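Local coordinates for pollen-specific leucine-rich repeat extensin-like protein 1 (Arabidopsis thaliana, PDB 6TME) that probably takes part in cell-wall signalling in pollen, its leucine-rich repeat domain binding a second protein, as related proteins bind small secreted peptides, at residues Q52-A57 with G106-E111; I97-A102 with N126-V131; E183-D188 with E205-S210. All coordinates share one frame; numbering follows the deposited sequence.

Contact 1. Residues Q52-A57 with G106-E111; sequences QAWKKA and GYLPPE
Trp54, in the last turn of the N-terminal capping helix 43-56 of this leucine-rich repeat domain, and Ala57, just beyond it, lie against the 106-111 loop that follows the short strand 105-106. The indole extends from the helix alongside Leu108, both side chains pointing the same way, and Leu108 CD2 touches Trp54 CZ2 at 3.5 Å. Pro109 crosses the indole at about a right angle, its CD coming to 3.4 Å from Trp54 CD1, while its CG reaches back toward Trp54 CA and the carbonyl of Ala53. With CG anti to the backbone N (chi1 -158°), the tryptophan is directed toward the loop, where NE1 meets Tyr107 O at 3.1 Å. That oxygen lies near the ring plane at the indole edge, but the N-H angle of 121° makes this a weak hydrogen bond, so most of the hold is apolar. The indole also meets the Phe128 ring, their planes inclined by roughly 30°, and Phe58 edge-to-face.

At the end of the helix Ala57 buries the most surface. Its CB is 3.3 Å from Tyr107 CE1. The tyrosine's CA-CB bond leads away from the helix, yet CG between the backbone N and the carbonyl carbon (chi1 66°) brings the ring back to meet this methyl group obliquely. At the other end of the interface, Ala53 CB meets Glu111 CB at 3.7 Å. The backbones come together where Ala57 O faces the bare Gly106 CA, 3.2 Å away.

Contact 2. Residues I97-A102 with N126-V131; sequences IDLNHA and NRFCGV
The asparagine ladder of a leucine-rich repeat solenoid runs through this contact: Asn126 of the 126-131 segment turns its amide inward to the neighbouring turn of the coil and holds the type II beta turn from Leu99 to Ala102. Asn126 ND2 donates to Leu99 O at 2.9 Å in a nearly straight bond, 172° at the hydrogen. The acceptor lies close to the plane of the Asn126 amide, but the donor stands well above the plane of the Leu99 carbonyl. Ala102 N reaches the same oxygen from the opposite face at 3.0 Å, closing the turn, so two N-H groups clasp Leu99 O between them. The torsions of Asn126 set this up: CG lies anti to the carbonyl carbon, and chi2 of -85° turns the amide plane roughly perpendicular to the CA-CB-CG plane. OD1 then packs against Ala102, 3.4 Å from its CB, and accepts from Ile104 N; ND2 also donates to Val123 O.

Beside the amide the contact is apolar. Leu99 CD1 approaches the edge of the Phe128 ring at CZ, 4.4 Å away, and Trp54 of the capping helix also packs on Leu99. Ahead of the turn, Asp98 OD1 accepts from Asn100 N at 3.0 Å, an Asx turn where the chain leaves strand 92-98.

His101 NE2 and Asp98 OD2 hydrogen-bond to the backbone of the chain of another protein, and Asn100 ND2 to an aromatic side chain there, while Asn100 OD1 accepts from Asn124 N. Both polar ends of the buried Asn126 amide are thus matched with backbone groups, which fixes its rotation and ties a partner-binding loop to the solenoid core.

Contact 3. Residues E183-D188 with E205-S210; sequences EIFDKD and ETIGKS
Phe185 lays its ring over Ile207, whose CA sits above the face in a CH-pi contact, 4.2 Å from the ring centroid. Two short 3-10 turns meet here, 183-185 and 207-209, in equivalent loops of neighbouring turns of the leucine-rich repeat solenoid, one between strands 175-178 and 191-193, the other between 198-201 and 214-216. Ile207 CG1 stands over the middle of the same face, and CG2 of Ile184, the residue just before the phenylalanine, covers the opposite face nearer its rim. The ring is therefore sandwiched between two isoleucines, one from each turn.

Thr206 comes in at the ring's edge, its side chain crossing Phe185 at about a right angle, with OG1 near the ring plane and 3.8 Å from Phe185 CD2. Its torsion (chi1 51°) sets OG1 between the backbone N and the carbonyl carbon, on the side facing the neighbouring turn, where it hydrogen-bonds to Pro182 O. The threonine carbonyl meets the stem of the same ring, Thr206 O lying 3.5 Å from Phe185 CB; within its own turn that oxygen accepts from Lys209 N. Ser210 approaches the ring obliquely, its CB 3.6 Å from Phe185 CD1.

Toward the surface, the aliphatic stem of Lys209 passes Asp186, Lys209 CG lying 4.0 Å from Asp186 OD1. The lysine chain bends at chi2 and carries NZ off to 6.6 Å from Asp186 OD1, too far for a salt bridge, although the opposite charges may still attract weakly. Where the two backbones run closest, Ser210 CA points a C-H at Phe185 O, a 3.4 Å CA-H...O contact with 131° at the hydrogen.

Overall arrangement
Contacts 1 and 2 lie at the N-terminal end of the solenoid, their centres 11 Å apart, and form a continuous patch: the two share the cap's indole, and Gly106 O probably accepts a hydrogen bond from Cys129 N. Contact 3 is farther along, about 27 Å from contact 2 and 32 Å from contact 1 between centres. Contact 1 seats a helix on a loop mainly by apolar packing, with one weak hydrogen bond, and is partly buried. Contact 2 is buried and turns on an amide; its loop alone of the three meets the other protein. Contact 3, partly buried too, stacks two 3-10 turns around one aromatic ring, with charged side chains toward its outer margin.

Contact 1. Residues Q52-A57 with G106-E111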
loop_
_atom_site.group_PDB
_atom_site.type_symbol
_atom_site.label_atom_id
_atom_site.label_comp_id
_atom_site.label_asym_id
_atom_site.label_seq_id
_atom_site.Cartn_x
_atom_site.Cartn_y
_atom_site.Cartn_z
ATOM N N GLN A 52 -3.055 16.161 26.268
ATOM C CA GLN A 52 -4.297 16.603 26.899
ATOM C C GLN A 52 -5.209 17.309 25.895
ATOM O O GLN A 52 -6.437 17.173 25.977
ATOM C CB GLN A 52 -4.021 17.520 28.107
ATOM C CG GLN A 52 -3.468 16.813 29.367
ATOM C CD GLN A 52 -4.383 15.697 29.852
ATOM O OE1 GLN A 52 -5.598 15.839 29.829
ATOM N NE2 GLN A 52 -3.802 14.583 30.290
ATOM N N ALA A 53 -4.641 18.075 24.951
ATOM C CA ALA A 53 -5.486 18.646 23.904
ATOM C C ALA A 53 -6.111 17.542 23.054
ATOM O O ALA A 53 -7.260 17.668 22.620
ATOM C CB ALA A 53 -4.686 19.611 23.031
ATOM N N TRP A 54 -5.388 16.437 22.846
ATOM C CA TRP A 54 -5.920 15.334 22.047
ATOM C C TRP A 54 -7.047 14.615 22.785
ATOM O O TRP A 54 -8.117 14.357 22.211
ATOM C CB TRP A 54 -4.794 14.362 21.683
ATOM C CG TRP A 54 -5.075 13.512 20.478
ATOM C CD1 TRP A 54 -6.141 13.617 19.619
ATOM C CD2 TRP A 54 -4.280 12.419 19.996
ATOM N NE1 TRP A 54 -6.058 12.653 18.646
ATOM C CE2 TRP A 54 -4.923 11.909 18.846
ATOM C CE3 TRP A 54 -3.094 11.811 20.435
ATOM C CZ2 TRP A 54 -4.419 10.821 18.126
ATOM C CZ3 TRP A 54 -2.583 10.736 19.714
ATOM C CH2 TRP A 54 -3.245 10.250 18.570
ATOM N N LYS A 55 -6.832 14.312 24.067
ATOM C CA LYS A 55 -7.852 13.661 24.887
ATOM C C LYS A 55 -9.135 14.489 24.972
ATOM O O LYS A 55 -10.237 13.928 25.011
ATOM C CB LYS A 55 -7.290 13.397 26.282
ATOM C CG LYS A 55 -8.245 12.710 27.259
ATOM C CD LYS A 55 -7.618 12.649 28.654
ATOM C CE LYS A 55 -8.399 11.728 29.611
ATOM N NZ LYS A 55 -7.803 11.809 30.999
ATOM N N LYS A 56 -9.024 15.821 25.024
ATOM C CA LYS A 56 -10.234 16.648 24.956
ATOM C C LYS A 56 -11.030 16.380 23.684
ATOM O O LYS A 56 -12.265 16.430 23.707
ATOM C CB LYS A 56 -9.894 18.135 25.034
ATOM C CG LYS A 56 -9.522 18.627 26.416
ATOM C CD LYS A 56 -9.387 20.152 26.385
ATOM C CE LYS A 56 -9.068 20.743 27.756
ATOM N NZ LYS A 56 -9.046 22.240 27.684
ATOM N N ALA A 57 -10.352 16.064 22.576
ATOM C CA ALA A 57 -11.029 15.746 21.320
ATOM C C ALA A 57 -11.507 14.303 21.227
ATOM O O ALA A 57 -12.069 13.942 20.200
ATOM C CB ALA A 57 -10.114 16.042 20.131
ATOM N N GLY A 106 -12.424 10.599 17.326
ATOM C CA GLY A 106 -12.057 11.973 17.615
ATOM C C GLY A 106 -11.490 12.591 16.351
ATOM O O GLY A 106 -11.848 12.211 15.245
ATOM N N TYR A 107 -10.596 13.555 16.536
ATOM C CA TYR A 107 -9.842 14.140 15.445
ATOM C C TYR A 107 -8.450 14.472 15.964
ATOM O O TYR A 107 -8.169 14.336 17.157
ATOM C CB TYR A 107 -10.534 15.385 14.886
ATOM C CG TYR A 107 -10.606 16.563 15.835
ATOM C CD1 TYR A 107 -11.549 16.602 16.856
ATOM C CD2 TYR A 107 -9.744 17.652 15.693
ATOM C CE1 TYR A 107 -11.653 17.691 17.699
ATOM C CE2 TYR A 107 -9.826 18.746 16.543
ATOM C CZ TYR A 107 -10.790 18.757 17.545
ATOM O OH TYR A 107 -10.889 19.829 18.410
ATOM N N LEU A 108 -7.563 14.894 15.058
ATOM C CA LEU A 108 -6.198 15.205 15.458
ATOM C C LEU A 108 -6.048 16.715 15.537
ATOM O O LEU A 108 -6.057 17.384 14.492
ATOM C CB LEU A 108 -5.163 14.622 14.489
ATOM C CG LEU A 108 -5.179 13.179 13.953
ATOM C CD1 LEU A 108 -3.865 12.881 13.195
ATOM C CD2 LEU A 108 -5.404 12.146 15.033
ATOM N N PRO A 109 -5.883 17.287 16.725
ATOM C CA PRO A 109 -5.857 18.741 16.856
ATOM C C PRO A 109 -4.502 19.306 16.470
ATOM O O PRO A 109 -3.490 18.587 16.491
ATOM C CB PRO A 109 -6.166 18.966 18.347
ATOM C CG PRO A 109 -5.672 17.723 19.025
ATOM C CD PRO A 109 -5.854 16.593 18.023
ATOM N N PRO A 110 -4.448 20.592 16.114
ATOM C CA PRO A 110 -3.162 21.227 15.784
ATOM C C PRO A 110 -2.105 21.043 16.838
ATOM O O PRO A 110 -0.915 20.997 16.506
ATOM C CB PRO A 110 -3.529 22.712 15.655
ATOM C CG PRO A 110 -4.977 22.714 15.349
ATOM C CD PRO A 110 -5.558 21.559 16.090
ATOM N N GLU A 111 -2.509 20.928 18.106
ATOM C CA GLU A 111 -1.548 20.876 19.203
ATOM C C GLU A 111 -0.649 19.648 19.120
ATOM O O GLU A 111 0.448 19.659 19.693
ATOM C CB GLU A 111 -2.282 20.910 20.555
ATOM C CG GLU A 111 -2.830 22.273 20.952
ATOM C CD GLU A 111 -4.083 22.693 20.168
ATOM O OE1 GLU A 111 -4.637 21.879 19.390
ATOM O OE2 GLU A 111 -4.509 23.859 20.331
#

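Contact 2. Residues I97-A102 with N126-V131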
loop_
_atom_site.group_PDB
_atom_site.type_symbol
_atom_site.label_atom_id
_atom_site.label_comp_id
_atom_site.label_asym_id
_atom_site.label_seq_id
_atom_site.Cartn_x
_atom_site.Cartn_y
_atom_site.Cartn_z
ATOM N N ILE A 97 3.785 7.053 19.197
ATOM C CA ILE A 97 2.387 6.959 19.550
ATOM C C ILE A 97 1.861 5.717 18.854
ATOM O O ILE A 97 2.138 5.509 17.672
ATOM C CB ILE A 97 1.625 8.213 19.102
ATOM C CG1 ILE A 97 2.194 9.442 19.813
ATOM C CG2 ILE A 97 0.134 8.008 19.293
ATOM C CD1 ILE A 97 1.767 9.572 21.256
ATOM N N ASP A 98 1.165 4.865 19.592
ATOM C CA ASP A 98 0.611 3.654 19.002
ATOM C C ASP A 98 -0.708 3.369 19.703
ATOM O O ASP A 98 -0.714 2.872 20.827
ATOM C CB ASP A 98 1.558 2.473 19.097
ATOM C CG ASP A 98 1.094 1.283 18.252
ATOM O OD1 ASP A 98 -0.126 1.171 17.954
ATOM O OD2 ASP A 98 1.960 0.460 17.867
ATOM N N LEU A 99 -1.808 3.671 19.003
ATOM C CA LEU A 99 -3.178 3.418 19.422
ATOM C C LEU A 99 -3.883 2.436 18.478
ATOM O O LEU A 99 -5.113 2.454 18.367
ATOM C CB LEU A 99 -3.953 4.739 19.494
ATOM C CG LEU A 99 -3.349 5.788 20.443
ATOM C CD1 LEU A 99 -4.022 7.187 20.308
ATOM C CD2 LEU A 99 -3.418 5.274 21.889
ATOM N N ASN A 100 -3.119 1.586 17.782
ATOM C CA ASN A 100 -3.705 0.638 16.837
ATOM C C ASN A 100 -4.857 -0.118 17.475
ATOM O O ASN A 100 -4.730 -0.651 18.579
ATOM C CB ASN A 100 -2.660 -0.360 16.326
ATOM C CG ASN A 100 -1.789 0.213 15.252
ATOM O OD1 ASN A 100 -2.031 1.314 14.756
ATOM N ND2 ASN A 100 -0.756 -0.519 14.889
ATOM N N HIS A 101 -6.003 -0.104 16.786
ATOM C CA HIS A 101 -7.193 -0.870 17.156
ATOM C C HIS A 101 -7.926 -0.330 18.377
ATOM O O HIS A 101 -8.756 -1.047 18.945
ATOM C CB HIS A 101 -6.849 -2.338 17.391
ATOM C CG HIS A 101 -6.317 -3.018 16.175
ATOM N ND1 HIS A 101 -4.971 -3.222 15.967
ATOM C CD2 HIS A 101 -6.947 -3.506 15.081
ATOM C CE1 HIS A 101 -4.795 -3.830 14.808
ATOM N NE2 HIS A 101 -5.977 -4.010 14.249
ATOM N N ALA A 102 -7.647 0.909 18.817
ATOM C CA ALA A 102 -8.403 1.450 19.948
ATOM C C ALA A 102 -9.792 1.968 19.561
ATOM O O ALA A 102 -10.582 2.276 20.454
ATOM C CB ALA A 102 -7.605 2.556 20.646
ATOM N N ASN A 126 -8.896 3.208 14.066
ATOM C CA ASN A 126 -9.609 4.101 14.970
ATOM C C ASN A 126 -10.703 4.791 14.171
ATOM O O ASN A 126 -10.930 4.486 12.999
ATOM C CB ASN A 126 -8.657 5.097 15.629
ATOM C CG ASN A 126 -7.872 4.472 16.771
ATOM O OD1 ASN A 126 -8.351 4.410 17.916
ATOM N ND2 ASN A 126 -6.685 3.971 16.464
ATOM N N ARG A 127 -11.386 5.733 14.801
ATOM C CA ARG A 127 -12.370 6.508 14.058
ATOM C C ARG A 127 -11.985 7.973 14.090
ATOM O O ARG A 127 -12.805 8.838 14.423
ATOM C CB ARG A 127 -13.769 6.279 14.627
ATOM C CG ARG A 127 -14.307 4.884 14.306
ATOM C CD ARG A 127 -15.518 4.547 15.151
ATOM N NE ARG A 127 -15.180 4.668 16.565
ATOM C CZ ARG A 127 -16.080 4.721 17.536
ATOM N NH1 ARG A 127 -17.366 4.672 17.224
ATOM N NH2 ARG A 127 -15.691 4.837 18.806
ATOM N N PHE A 128 -10.726 8.254 13.774
ATOM C CA PHE A 128 -10.259 9.628 13.741
ATOM C C PHE A 128 -10.761 10.294 12.470
ATOM O O PHE A 128 -10.597 9.769 11.365
ATOM C CB PHE A 128 -8.736 9.694 13.857
ATOM C CG PHE A 128 -8.232 9.413 15.258
ATOM C CD1 PHE A 128 -8.658 10.199 16.333
ATOM C CD2 PHE A 128 -7.368 8.337 15.510
ATOM C CE1 PHE A 128 -8.222 9.926 17.649
ATOM C CE2 PHE A 128 -6.914 8.067 16.806
ATOM C CZ PHE A 128 -7.346 8.864 17.885
ATOM N N CYS A 129 -11.374 11.450 12.631
ATOM C CA CYS A 129 -12.128 12.046 11.553
ATOM C C CYS A 129 -11.530 13.391 11.165
ATOM O O CYS A 129 -10.827 14.042 11.942
ATOM C CB CYS A 129 -13.595 12.195 11.969
ATOM N N GLY A 130 -11.826 13.807 9.944
ATOM C CA GLY A 130 -11.411 15.119 9.506
ATOM C C GLY A 130 -10.131 15.065 8.711
ATOM O O GLY A 130 -9.948 14.157 7.902
ATOM N N VAL A 131 -9.234 16.026 8.933
ATOM C CA VAL A 131 -8.022 16.135 8.141
ATOM C C VAL A 131 -6.801 15.983 9.047
ATOM O O VAL A 131 -6.889 16.045 10.270
ATOM C CB VAL A 131 -7.974 17.467 7.380
ATOM C CG1 VAL A 131 -9.211 17.608 6.498
ATOM C CG2 VAL A 131 -7.882 18.607 8.368
#

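Contact 3. Residues E183-D188 with E205-S210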
loop_
_atom_site.group_PDB
_atom_site.type_symbol
_atom_site.label_atom_id
_atom_site.label_comp_id
_atom_site.label_asym_id
_atom_site.label_seq_id
_atom_site.Cartn_x
_atom_site.Cartn_y
_atom_site.Cartn_z
ATOM N N GLU A 183 4.652 14.457 -6.662
ATOM C CA GLU A 183 5.901 14.513 -5.916
ATOM C C GLU A 183 6.001 13.439 -4.832
ATOM O O GLU A 183 7.101 13.222 -4.318
ATOM C CB GLU A 183 6.078 15.916 -5.314
ATOM C CG GLU A 183 4.924 16.420 -4.451
ATOM C CD GLU A 183 3.872 17.212 -5.236
ATOM O OE1 GLU A 183 3.712 16.964 -6.450
ATOM O OE2 GLU A 183 3.209 18.090 -4.633
ATOM N N ILE A 184 4.902 12.745 -4.491
ATOM C CA ILE A 184 4.962 11.691 -3.475
ATOM C C ILE A 184 5.972 10.612 -3.857
ATOM O O ILE A 184 6.612 10.020 -2.981
ATOM C CB ILE A 184 3.567 11.074 -3.218
ATOM C CG1 ILE A 184 3.587 10.177 -1.981
ATOM C CG2 ILE A 184 3.165 10.167 -4.358
ATOM C CD1 ILE A 184 3.782 10.913 -0.683
ATOM N N PHE A 185 6.146 10.343 -5.156
ATOM C CA PHE A 185 7.110 9.330 -5.574
ATOM C C PHE A 185 8.544 9.846 -5.597
ATOM O O PHE A 185 9.466 9.048 -5.824
ATOM C CB PHE A 185 6.687 8.740 -6.935
ATOM C CG PHE A 185 5.387 7.995 -6.855
ATOM C CD1 PHE A 185 5.303 6.817 -6.129
ATOM C CD2 PHE A 185 4.233 8.516 -7.410
ATOM C CE1 PHE A 185 4.099 6.141 -5.990
ATOM C CE2 PHE A 185 3.030 7.847 -7.276
ATOM C CZ PHE A 185 2.968 6.652 -6.561
ATOM N N ASP A 186 8.757 11.148 -5.338
ATOM C CA ASP A 186 10.105 11.695 -5.172
ATOM C C ASP A 186 10.661 11.461 -3.767
ATOM O O ASP A 186 11.883 11.423 -3.600
ATOM C CB ASP A 186 10.129 13.204 -5.457
ATOM C CG ASP A 186 9.590 13.564 -6.830
ATOM O OD1 ASP A 186 9.890 12.849 -7.811
ATOM O OD2 ASP A 186 8.849 14.571 -6.921
ATOM N N LYS A 187 9.806 11.348 -2.747
ATOM C CA LYS A 187 10.297 10.970 -1.421
ATOM C C LYS A 187 10.909 9.571 -1.475
ATOM O O LYS A 187 10.553 8.750 -2.328
ATOM C CB LYS A 187 9.162 10.988 -0.396
ATOM C CG LYS A 187 8.242 12.201 -0.436
ATOM C CD LYS A 187 8.863 13.371 0.285
ATOM C CE LYS A 187 8.881 13.162 1.796
ATOM N NZ LYS A 187 9.985 13.943 2.403
ATOM N N ASP A 188 11.829 9.279 -0.554
ATOM C CA ASP A 188 12.394 7.925 -0.525
ATOM C C ASP A 188 11.579 7.006 0.399
ATOM O O ASP A 188 12.050 6.439 1.368
ATOM C CB ASP A 188 13.885 7.962 -0.182
ATOM C CG ASP A 188 14.190 8.397 1.254
ATOM O OD1 ASP A 188 15.397 8.550 1.548
ATOM O OD2 ASP A 188 13.272 8.593 2.083
ATOM N N GLU A 205 3.307 10.442 -13.735
ATOM C CA GLU A 205 4.483 10.061 -14.506
ATOM C C GLU A 205 5.713 9.868 -13.627
ATOM O O GLU A 205 6.672 9.215 -14.054
ATOM C CB GLU A 205 4.772 11.118 -15.577
ATOM C CG GLU A 205 3.705 11.179 -16.674
ATOM C CD GLU A 205 3.761 9.973 -17.604
ATOM O OE1 GLU A 205 4.841 9.339 -17.686
ATOM O OE2 GLU A 205 2.730 9.661 -18.250
ATOM N N THR A 206 5.705 10.422 -12.411
ATOM C CA THR A 206 6.842 10.342 -11.508
ATOM C C THR A 206 7.001 8.978 -10.855
ATOM O O THR A 206 8.009 8.756 -10.170
ATOM C CB THR A 206 6.684 11.378 -10.408
ATOM O OG1 THR A 206 5.378 11.223 -9.841
ATOM C CG2 THR A 206 6.832 12.783 -10.973
ATOM N N ILE A 207 6.040 8.068 -11.038
ATOM C CA ILE A 207 6.097 6.775 -10.360
ATOM C C ILE A 207 7.445 6.083 -10.551
ATOM O O ILE A 207 7.921 5.381 -9.648
ATOM C CB ILE A 207 4.939 5.889 -10.837
ATOM C CG1 ILE A 207 4.823 4.671 -9.939
ATOM C CG2 ILE A 207 5.139 5.467 -12.301
ATOM C CD1 ILE A 207 3.615 3.843 -10.250
ATOM N N GLY A 208 8.094 6.281 -11.706
ATOM C CA GLY A 208 9.378 5.642 -11.940
ATOM C C GLY A 208 10.478 6.105 -11.015
ATOM O O GLY A 208 11.526 5.444 -10.923
ATOM N N LYS A 209 10.276 7.240 -10.333
ATOM C CA LYS A 209 11.265 7.720 -9.379
ATOM C C LYS A 209 11.201 6.976 -8.053
ATOM O O LYS A 209 12.172 7.017 -7.297
ATOM C CB LYS A 209 11.092 9.225 -9.126
ATOM C CG LYS A 209 11.333 10.136 -10.343
ATOM C CD LYS A 209 12.806 10.270 -10.680
ATOM C CE LYS A 209 13.050 11.316 -11.763
ATOM N NZ LYS A 209 14.467 11.273 -12.247
ATOM N N SER A 210 10.105 6.272 -7.764
ATOM C CA SER A 210 9.926 5.732 -6.422
ATOM C C SER A 210 10.936 4.629 -6.138
ATOM O O SER A 210 11.325 3.865 -7.024
ATOM C CB SER A 210 8.499 5.208 -6.217
ATOM O OG SER A 210 8.375 3.831 -6.536
#